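Local structure of pyruvate kinase 1 (Trypanosoma brucei brucei, 4KCT) at residues A380-A385 / G488-T493; M397-N402 / V478-D483; P418-T423 / V439-D444. The protein catalyses the transfer of phosphate from phosphoenolpyruvate to ADP, giving pyruvate and ATP, and also has an intrinsic decarboxylase activity. All coordinates share one frame; numbering follows the deposited sequence. Where two conformers were deposited one is given.

Contact 1 of 3, residues A380-A385 / G488-T493; sequences AVCSSA and GYPNQT. With FDP (2,6-di-O-phosphono-beta-D-fructofuranose), chain F.
Val381 and Ala385, one helical turn apart, pack on the loop residues Pro490 and Asn491 and on the start of strand 492-497. No hydrogen bond joins the two segments; methyl groups pack on backbone and on Thr493. Val381 uses both branches. CG1 is anti to the backbone N (chi1 164°) and lies 3.4 Å from Thr493 OG1. CG2 rests on the backbone of Asn491, 3.7 Å from its carbonyl C. The side chains of Val381 and Thr493 run past one another, pointing opposite ways. The methyl of Thr493 meets Ala385 in a tight contact, CG2 to CB 3.4 Å. Cys382 adds a looser apolar touch, SG to Pro490 CG 4.3 Å. The carbonyl O of Pro490 is buried here and has no polar partner in the model.

Segment 488-493 also reaches the bound sugar bisphosphate. Gly488 N donates a nearly straight hydrogen bond to O1 of FDP, 2.9 Å long at 166°. Pro490 lies beside the sugar, its CB 3.5 Å from FDP O4. Residues 488-490 thus carry the sugar contact, while residues 490-493 pack on helix 377-392.

Val480 of strand 476-481 touches both Ala385 and Pro490, while helix 405-412 meets Cys382 and Pro490. Gln492 and Thr493 form an antiparallel ladder with a strand of the second subunit, so the sheet continues across the interface next to helix 377-392.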
loop_
_atom_site.group_PDB
_atom_site.type_symbol
_atom_site.label_atom_id
_atom_site.label_comp_id
_atom_site.label_asym_id
_atom_site.label_seq_id
_atom_site.Cartn_x
_atom_site.Cartn_y
_atom_site.Cartn_z
ATOM N N ALA A 380 -14.590 0.550 18.000
ATOM C CA ALA A 380 -13.977 1.839 17.626
ATOM C C ALA A 380 -13.169 2.468 18.758
ATOM O O ALA A 380 -12.030 2.945 18.551
ATOM C CB ALA A 380 -15.030 2.800 17.115
ATOM N N VAL A 381 -13.722 2.452 19.966
ATOM C CA VAL A 381 -12.996 3.013 21.121
ATOM C C VAL A 381 -11.692 2.223 21.398
ATOM O O VAL A 381 -10.605 2.812 21.576
ATOM C CB VAL A 381 -13.905 3.083 22.387
ATOM C CG1 VAL A 381 -13.067 3.292 23.662
ATOM C CG2 VAL A 381 -14.944 4.219 22.232
ATOM N N CYS A 382 -11.798 0.896 21.448
ATOM C CA CYS A 382 -10.627 0.090 21.739
ATOM C C CYS A 382 -9.566 0.174 20.648
ATOM O O CYS A 382 -8.349 0.260 20.938
ATOM C CB CYS A 382 -11.016 -1.366 22.076
ATOM S SG CYS A 382 -11.940 -1.475 23.663
ATOM N N SER A 383 -9.991 0.138 19.399
ATOM C CA SER A 383 -9.033 0.220 18.306
ATOM C C SER A 383 -8.369 1.601 18.205
ATOM O O SER A 383 -7.148 1.692 18.031
ATOM C CB SER A 383 -9.667 -0.178 16.973
ATOM O OG SER A 383 -10.550 0.803 16.513
ATOM N N SER A 384 -9.118 2.670 18.484
ATOM C CA SER A 384 -8.522 3.995 18.462
ATOM C C SER A 384 -7.660 4.256 19.701
ATOM O O SER A 384 -6.704 5.017 19.646
ATOM C CB SER A 384 -9.599 5.075 18.296
ATOM O OG SER A 384 -10.102 5.069 16.963
ATOM N N ALA A 385 -7.998 3.603 20.822
ATOM C CA ALA A 385 -7.131 3.653 22.022
ATOM C C ALA A 385 -5.756 3.070 21.702
ATOM O O ALA A 385 -4.732 3.647 22.068
ATOM C CB ALA A 385 -7.758 2.909 23.191
ATOM N N GLY A 488 -22.396 -1.006 30.320
ATOM C CA GLY A 488 -22.411 -2.224 29.515
ATOM C C GLY A 488 -21.151 -2.393 28.660
ATOM O O GLY A 488 -20.889 -3.465 28.160
ATOM N N TYR A 489 -20.384 -1.318 28.494
ATOM C CA TYR A 489 -19.239 -1.309 27.588
ATOM C C TYR A 489 -18.459 0.005 27.786
ATOM O O TYR A 489 -18.994 0.965 28.345
ATOM C CB TYR A 489 -19.691 -1.452 26.119
ATOM C CG TYR A 489 -20.543 -0.306 25.600
ATOM C CD1 TYR A 489 -21.940 -0.297 25.787
ATOM C CD2 TYR A 489 -19.957 0.793 24.964
ATOM C CE1 TYR A 489 -22.720 0.776 25.339
ATOM C CE2 TYR A 489 -20.734 1.850 24.480
ATOM C CZ TYR A 489 -22.109 1.843 24.687
ATOM O OH TYR A 489 -22.867 2.923 24.267
ATOM N N PRO A 490 -17.185 0.045 27.345
ATOM C CA PRO A 490 -16.416 1.297 27.466
ATOM C C PRO A 490 -16.674 2.214 26.252
ATOM O O PRO A 490 -16.593 1.765 25.106
ATOM C CB PRO A 490 -14.957 0.811 27.450
ATOM C CG PRO A 490 -15.006 -0.408 26.527
ATOM C CD PRO A 490 -16.353 -1.082 26.863
ATOM N N ASN A 491 -17.008 3.474 26.503
ATOM C CA ASN A 491 -17.224 4.422 25.399
ATOM C C ASN A 491 -16.214 5.562 25.408
ATOM O O ASN A 491 -16.399 6.554 24.705
ATOM C CB ASN A 491 -18.654 4.997 25.440
ATOM C CG ASN A 491 -18.851 6.003 26.567
ATOM O OD1 ASN A 491 -18.384 5.795 27.694
ATOM N ND2 ASN A 491 -19.471 7.159 26.238
ATOM N N GLN A 492 -15.161 5.432 26.210
ATOM C CA GLN A 492 -14.289 6.577 26.496
ATOM C C GLN A 492 -12.818 6.097 26.498
ATOM O O GLN A 492 -12.519 5.051 27.056
ATOM C CB GLN A 492 -14.641 7.154 27.884
ATOM C CG GLN A 492 -13.722 8.294 28.320
ATOM C CD GLN A 492 -14.099 8.847 29.678
ATOM O OE1 GLN A 492 -13.418 8.597 30.693
ATOM N NE2 GLN A 492 -15.176 9.592 29.714
ATOM N N THR A 493 -11.915 6.897 25.920
ATOM C CA THR A 493 -10.461 6.702 26.087
ATOM C C THR A 493 -9.867 8.025 26.517
ATOM O O THR A 493 -10.249 9.083 25.974
ATOM C CB THR A 493 -9.775 6.409 24.727
ATOM O OG1 THR A 493 -10.576 5.527 23.934
ATOM C CG2 THR A 493 -8.374 5.804 24.931
HETATM P P1 FDP F . -18.325 -0.455 35.006
HETATM O O1P FDP F . -17.541 0.831 35.159
HETATM O O2P FDP F . -17.785 -1.555 35.885
HETATM O O3P FDP F . -19.837 -0.293 35.025
HETATM O O1 FDP F . -20.615 -0.402 32.476
HETATM C C1 FDP F . -19.489 0.436 32.201
HETATM C C2 FDP F . -18.229 -0.421 32.211
HETATM O O2 FDP F . -17.977 -1.022 33.512
HETATM C C3 FDP F . -16.991 0.338 31.743
HETATM O O3 FDP F . -16.500 1.227 32.743
HETATM C C4 FDP F . -16.031 -0.816 31.509
HETATM O O4 FDP F . -14.885 -0.449 30.722
HETATM C C5 FDP F . -16.938 -1.801 30.787
HETATM O O5 FDP F . -18.306 -1.484 31.237
HETATM C C6 FDP F . -16.568 -3.237 31.133
HETATM O O6 FDP F . -17.230 -4.097 30.202
HETATM P P2 FDP F . -16.768 -5.646 30.098
HETATM O O4P FDP F . -15.335 -5.592 29.543
HETATM O O5P FDP F . -16.863 -6.138 31.509
HETATM O O6P FDP F . -17.750 -6.264 29.134
#

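Contact 2 of 3, residues M397-N402 / V478-D483; sequences MLVLSN and VVVHAD. With FDP (2,6-di-O-phosphono-beta-D-fructofuranose), chain F.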
loop_
_atom_site.group_PDB
_atom_site.type_symbol
_atom_site.label_atom_id
_atom_site.label_comp_id
_atom_site.label_asym_id
_atom_site.label_seq_id
_atom_site.Cartn_x
_atom_site.Cartn_y
_atom_site.Cartn_z
ATOM N N MET A 397 -1.336 0.504 28.658
ATOM C CA MET A 397 -2.731 0.855 28.572
ATOM C C MET A 397 -3.404 0.293 29.806
ATOM O O MET A 397 -2.891 -0.639 30.427
ATOM C CB MET A 397 -3.340 0.234 27.315
ATOM C CG MET A 397 -2.635 0.687 26.020
ATOM S SD MET A 397 -3.435 -0.015 24.550
ATOM C CE MET A 397 -5.031 0.838 24.574
ATOM N N LEU A 398 -4.542 0.862 30.160
ATOM C CA LEU A 398 -5.286 0.450 31.333
ATOM C C LEU A 398 -6.750 0.358 30.910
ATOM O O LEU A 398 -7.257 1.277 30.267
ATOM C CB LEU A 398 -5.121 1.521 32.432
ATOM C CG LEU A 398 -5.966 1.422 33.703
ATOM C CD1 LEU A 398 -5.770 0.078 34.359
ATOM C CD2 LEU A 398 -5.508 2.529 34.655
ATOM N N VAL A 399 -7.402 -0.772 31.195
ATOM C CA VAL A 399 -8.809 -0.958 30.825
ATOM C C VAL A 399 -9.576 -1.544 32.017
ATOM O O VAL A 399 -9.043 -2.382 32.751
ATOM C CB VAL A 399 -8.966 -1.888 29.577
ATOM C CG1 VAL A 399 -8.337 -3.274 29.829
ATOM C CG2 VAL A 399 -10.445 -2.004 29.142
ATOM N N LEU A 400 -10.768 -1.009 32.280
ATOM C CA LEU A 400 -11.685 -1.635 33.265
ATOM C C LEU A 400 -12.545 -2.680 32.568
ATOM O O LEU A 400 -13.190 -2.383 31.556
ATOM C CB LEU A 400 -12.596 -0.575 33.908
ATOM C CG LEU A 400 -11.992 0.182 35.110
ATOM C CD1 LEU A 400 -10.578 0.642 34.802
ATOM C CD2 LEU A 400 -12.877 1.370 35.496
ATOM N N SER A 401 -12.441 -3.934 33.004
ATOM C CA SER A 401 -13.240 -4.987 32.386
ATOM C C SER A 401 -13.686 -5.957 33.443
ATOM O O SER A 401 -12.880 -6.428 34.225
ATOM C CB SER A 401 -12.436 -5.737 31.303
ATOM O OG SER A 401 -13.282 -6.659 30.627
ATOM N N ASN A 402 -14.984 -6.212 33.497
ATOM C CA ASN A 402 -15.526 -7.144 34.473
ATOM C C ASN A 402 -15.668 -8.549 33.915
ATOM O O ASN A 402 -15.365 -9.532 34.613
ATOM C CB ASN A 402 -16.865 -6.624 35.005
ATOM C CG ASN A 402 -16.746 -5.215 35.564
ATOM O OD1 ASN A 402 -15.856 -4.935 36.377
ATOM N ND2 ASN A 402 -17.536 -4.296 35.022
ATOM N N VAL A 478 -2.676 5.038 28.334
ATOM C CA VAL A 478 -3.974 5.164 27.659
ATOM C C VAL A 478 -5.010 4.406 28.475
ATOM O O VAL A 478 -4.835 3.214 28.756
ATOM C CB VAL A 478 -3.934 4.618 26.210
ATOM C CG1 VAL A 478 -5.326 4.793 25.542
ATOM C CG2 VAL A 478 -2.838 5.345 25.402
ATOM N N VAL A 479 -6.082 5.095 28.871
ATOM C CA VAL A 479 -7.020 4.561 29.873
ATOM C C VAL A 479 -8.404 4.451 29.239
ATOM O O VAL A 479 -8.955 5.442 28.767
ATOM C CB VAL A 479 -7.118 5.483 31.091
ATOM C CG1 VAL A 479 -8.107 4.932 32.125
ATOM C CG2 VAL A 479 -5.736 5.703 31.698
ATOM N N VAL A 480 -8.978 3.259 29.293
ATOM C CA VAL A 480 -10.221 2.971 28.588
ATOM C C VAL A 480 -11.256 2.471 29.607
ATOM O O VAL A 480 -11.003 1.501 30.343
ATOM C CB VAL A 480 -10.002 1.875 27.524
ATOM C CG1 VAL A 480 -11.345 1.453 26.889
ATOM C CG2 VAL A 480 -8.995 2.355 26.451
ATOM N N HIS A 481 -12.413 3.127 29.646
ATOM C CA HIS A 481 -13.578 2.635 30.411
ATOM C C HIS A 481 -14.791 3.415 29.968
ATOM O O HIS A 481 -14.751 4.058 28.919
ATOM C CB HIS A 481 -13.358 2.751 31.935
ATOM C CG HIS A 481 -12.914 4.129 32.401
ATOM N ND1 HIS A 481 -13.778 5.186 32.519
ATOM C CD2 HIS A 481 -11.683 4.574 32.884
ATOM C CE1 HIS A 481 -13.102 6.263 33.001
ATOM N NE2 HIS A 481 -11.838 5.886 33.257
ATOM N N ALA A 482 -15.885 3.388 30.741
ATOM C CA ALA A 482 -17.070 4.186 30.331
ATOM C C ALA A 482 -17.059 5.563 30.999
ATOM O O ALA A 482 -16.313 5.786 31.968
ATOM C CB ALA A 482 -18.360 3.455 30.636
ATOM N N ASP A 483 -17.772 6.516 30.404
ATOM C CA ASP A 483 -17.973 7.802 31.056
ATOM C C ASP A 483 -18.982 7.611 32.186
ATOM O O ASP A 483 -19.281 6.468 32.586
ATOM C CB ASP A 483 -18.417 8.886 30.054
ATOM C CG ASP A 483 -19.806 8.608 29.450
ATOM O OD1 ASP A 483 -20.580 7.815 30.046
ATOM O OD2 ASP A 483 -20.106 9.158 28.361
HETATM P P1 FDP F . -18.325 -0.455 35.006
HETATM O O1P FDP F . -17.541 0.831 35.159
HETATM O O2P FDP F . -17.785 -1.555 35.885
HETATM O O3P FDP F . -19.837 -0.293 35.025
HETATM O O1 FDP F . -20.615 -0.402 32.476
HETATM C C1 FDP F . -19.489 0.436 32.201
HETATM C C2 FDP F . -18.229 -0.421 32.211
HETATM O O2 FDP F . -17.977 -1.022 33.512
HETATM C C3 FDP F . -16.991 0.338 31.743
HETATM O O3 FDP F . -16.500 1.227 32.743
HETATM C C4 FDP F . -16.031 -0.816 31.509
HETATM O O4 FDP F . -14.885 -0.449 30.722
HETATM C C5 FDP F . -16.938 -1.801 30.787
HETATM O O5 FDP F . -18.306 -1.484 31.237
HETATM C C6 FDP F . -16.568 -3.237 31.133
HETATM O O6 FDP F . -17.230 -4.097 30.202
HETATM P P2 FDP F . -16.768 -5.646 30.098
HETATM O O4P FDP F . -15.335 -5.592 29.543
HETATM O O5P FDP F . -16.863 -6.138 31.509
HETATM O O6P FDP F . -17.750 -6.264 29.134
#
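Met397 and Val478 are neighbours at the start of the paired strands, their side chains extending in a common direction. The Met397 chain bends at chi3 (68°), and its CE comes to 4.1 Å from Val478 CG1. Val399 and Val480 follow on the same face of the sheet, with CG2 of Val399 4.2 Å from CG1 of Val480. Ala385 of helix 377-392 packs on Met397, Val478 and Val480, and helix 405-412 packs on Met397 and Val399. Leu398 and Val479 form a pair on the other face. Further along, Leu400 and His481 run alongside each other, and Leu400 CD2 approaches His481 CB at 3.8 Å.

The backbones are parallel, with strand axes at 12°. Three hydrogen bonds join them: Leu398 N to Val478 O, Val480 N to Leu398 O, and a longer one from Leu400 N to Val480 O. CA-H...O contacts accompany them.

At the strand ends the partners become polar. His481 ND1 donates to Ala482 O at 2.7 Å, with the acceptor in the ring plane. NE2 is hydrogen-bonded to Arg494 NH2, so both ring nitrogens are engaged and the ring rotation is probably fixed. The sugar bridges the strand ends: FDP O4 donates to Leu400 O at 2.7 Å, and Ala482 N donates to FDP O3 at 3.0 Å. Ser401 OG donates to FDP O4P at 2.6 Å. Asn402 reaches both phosphates, its N bonding O5P and its ND2 bonding O2P.

A ligand site at the C-terminal ends of parallel strands is characteristic of alpha/beta folds. Here it is the fructose 2,6-bisphosphate effector site of the pyruvate kinase C-terminal domain.

Contact 3 of 3, residues P418-T423 / V439-D444; sequences PIICVT and VSVFYD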
loop_
_atom_site.group_PDB
_atom_site.type_symbol
_atom_site.label_atom_id
_atom_site.label_comp_id
_atom_site.label_asym_id
_atom_site.label_seq_id
_atom_site.Cartn_x
_atom_site.Cartn_y
_atom_site.Cartn_z
ATOM N N PRO A 418 2.130 -3.330 27.683
ATOM C CA PRO A 418 1.226 -4.102 28.529
ATOM C C PRO A 418 -0.194 -3.509 28.558
ATOM O O PRO A 418 -0.379 -2.274 28.428
ATOM C CB PRO A 418 1.865 -3.994 29.923
ATOM C CG PRO A 418 3.309 -3.723 29.645
ATOM C CD PRO A 418 3.317 -2.858 28.423
ATOM N N ILE A 419 -1.178 -4.378 28.663
ATOM C CA ILE A 419 -2.557 -3.950 28.898
ATOM C C ILE A 419 -2.938 -4.320 30.331
ATOM O O ILE A 419 -3.165 -5.498 30.649
ATOM C CB ILE A 419 -3.519 -4.686 27.976
ATOM C CG1 ILE A 419 -3.128 -4.490 26.509
ATOM C CG2 ILE A 419 -4.976 -4.265 28.250
ATOM C CD1 ILE A 419 -3.887 -5.439 25.591
ATOM N N ILE A 420 -2.935 -3.330 31.213
ATOM C CA ILE A 420 -3.372 -3.553 32.579
ATOM C C ILE A 420 -4.891 -3.574 32.642
ATOM O O ILE A 420 -5.539 -2.632 32.211
ATOM C CB ILE A 420 -2.854 -2.429 33.496
ATOM C CG1 ILE A 420 -1.307 -2.401 33.457
ATOM C CG2 ILE A 420 -3.371 -2.628 34.924
ATOM C CD1 ILE A 420 -0.717 -1.159 34.083
ATOM N N CYS A 421 -5.459 -4.683 33.112
ATOM C CA CYS A 421 -6.886 -4.788 33.224
ATOM C C CYS A 421 -7.265 -4.822 34.713
ATOM O O CYS A 421 -6.856 -5.748 35.458
ATOM C CB CYS A 421 -7.386 -6.057 32.542
ATOM S SG CYS A 421 -9.166 -6.347 32.813
ATOM N N VAL A 422 -8.024 -3.820 35.147
ATOM C CA VAL A 422 -8.613 -3.845 36.483
ATOM C C VAL A 422 -9.999 -4.462 36.411
ATOM O O VAL A 422 -10.879 -3.988 35.651
ATOM C CB VAL A 422 -8.693 -2.442 37.111
ATOM C CG1 VAL A 422 -9.304 -2.533 38.515
ATOM C CG2 VAL A 422 -7.293 -1.828 37.196
ATOM N N THR A 423 -10.164 -5.577 37.110
ATOM C CA THR A 423 -11.381 -6.335 37.028
ATOM C C THR A 423 -11.998 -6.524 38.409
ATOM O O THR A 423 -11.301 -6.527 39.420
ATOM C CB THR A 423 -11.142 -7.718 36.346
ATOM O OG1 THR A 423 -12.389 -8.395 36.201
ATOM C CG2 THR A 423 -10.194 -8.579 37.173
ATOM N N VAL A 439 -2.293 -7.954 31.781
ATOM C CA VAL A 439 -1.887 -8.237 33.152
ATOM C C VAL A 439 -3.020 -7.742 34.057
ATOM O O VAL A 439 -3.440 -6.593 33.942
ATOM C CB VAL A 439 -0.580 -7.484 33.503
ATOM C CG1 VAL A 439 -0.185 -7.746 34.953
ATOM C CG2 VAL A 439 0.550 -7.927 32.571
ATOM N N SER A 440 -3.555 -8.627 34.900
ATOM C CA SER A 440 -4.790 -8.332 35.642
ATOM C C SER A 440 -4.557 -7.929 37.082
ATOM O O SER A 440 -3.607 -8.404 37.731
ATOM C CB SER A 440 -5.724 -9.530 35.593
ATOM O OG SER A 440 -6.200 -9.707 34.271
ATOM N N VAL A 441 -5.390 -7.006 37.566
ATOM C CA VAL A 441 -5.395 -6.621 38.968
ATOM C C VAL A 441 -6.821 -6.702 39.460
ATOM O O VAL A 441 -7.735 -6.205 38.802
ATOM C CB VAL A 441 -4.924 -5.158 39.170
ATOM C CG1 VAL A 441 -4.640 -4.906 40.645
ATOM C CG2 VAL A 441 -3.689 -4.892 38.357
ATOM N N PHE A 442 -7.015 -7.299 40.626
ATOM C CA PHE A 442 -8.352 -7.488 41.150
ATOM C C PHE A 442 -8.794 -6.287 41.995
ATOM O O PHE A 442 -8.091 -5.875 42.923
ATOM C CB PHE A 442 -8.389 -8.759 41.986
ATOM C CG PHE A 442 -9.713 -9.014 42.650
ATOM C CD1 PHE A 442 -10.867 -9.158 41.893
ATOM C CD2 PHE A 442 -9.794 -9.139 44.039
ATOM C CE1 PHE A 442 -12.085 -9.461 42.509
ATOM C CE2 PHE A 442 -10.992 -9.442 44.655
ATOM C CZ PHE A 442 -12.146 -9.583 43.894
ATOM N N TYR A 443 -9.967 -5.747 41.686
ATOM C CA TYR A 443 -10.618 -4.739 42.533
ATOM C C TYR A 443 -11.746 -5.388 43.305
ATOM O O TYR A 443 -12.711 -5.874 42.713
ATOM C CB TYR A 443 -11.190 -3.585 41.688
ATOM C CG TYR A 443 -11.969 -2.533 42.523
ATOM C CD1 TYR A 443 -11.288 -1.571 43.284
ATOM C CD2 TYR A 443 -13.361 -2.507 42.535
ATOM C CE1 TYR A 443 -11.973 -0.648 44.079
ATOM C CE2 TYR A 443 -14.063 -1.574 43.326
ATOM C CZ TYR A 443 -13.346 -0.625 44.065
ATOM O OH TYR A 443 -13.998 0.318 44.825
ATOM N N ASP A 444 -11.631 -5.379 44.632
ATOM C CA ASP A 444 -12.629 -6.006 45.491
ATOM C C ASP A 444 -13.772 -5.044 45.846
ATOM O O ASP A 444 -13.673 -4.282 46.804
ATOM C CB ASP A 444 -11.961 -6.511 46.763
ATOM C CG ASP A 444 -12.861 -7.442 47.564
ATOM O OD1 ASP A 444 -14.101 -7.340 47.438
ATOM O OD2 ASP A 444 -12.321 -8.299 48.281
#
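With chi1 at -179°, Val422 swings CG1 opposite its own nitrogen, which brings this methyl to 3.8 Å from Tyr443 CB. The two side chains meet at a slant. Tyr443 extends in the same way from its own backbone, and its ring end turns from strand 419-423. Its OH bonds to Gly449 O, and helix 455-467 touches the side chain through Lys456 and Arg457. Ile420 and Val441 are neighbours on the face that Val422 shares, with their CG2 methyls 4.1 Å apart. Ala465 of helix 455-467 packs on Ile420, and Phe464 of that helix packs on Val441.

The strands are parallel and twist by 25°. Together with helix 426-431 they form a beta-alpha-beta unit of the C-terminal alpha/beta domain. Strand 438-442 is the outermost strand on this side of the sheet within the chain.

Five backbone hydrogen bonds make the ladder. It starts with Val439 N to Ile419 O at 2.8 Å. Cys421 follows, its N bonding Val439 O and its O accepting from Val441 N. Thr423 N then bonds Val441 O at 3.0 Å. The last bond, Tyr443 N to Thr423 O, is 2.7 Å long and almost straight at 177°. CA-H...O contacts run beside these bonds.

On the other face, Cys421 pairs with Ser440 and Thr423 with Phe442. Phe442 CD1 lies 3.6 Å from Thr423 O. Helix 426-431 packs on this face, touching Thr423, Ser440 and Phe442. The hydroxyl of Thr423 bonds Ser401 O and Arg425 N, which ties the strand end to the loop holding the FDP phosphates. Asp444 N sits over one face of the Phe442 ring, toward its rim, and the Asp444 side chain N-caps the following helix through Lys447 N.

From the N terminus, the chain passes the barrel and reaches helix 377-392, the first element of contact 1. Strand 396-400 comes next and opens contact 2. Strands 419-423 and 438-442 then close contact 3, the shortest loop. Strand 476-481 returns beside strand 396-400 and closes contact 2 around contact 3. Segment 488-493 comes back to the helix and closes contact 1 around both, so the three loops nest without crossing. Contacts 2 and 3 pair strands of one five-stranded sheet, linked where strands 396-400 and 419-423 are neighbours. Contact 1 packs helix 377-392 on strand 492-497, which adjoins strand 476-481, and on the loop before it. Contacts 1 and 2 share the bound FDP.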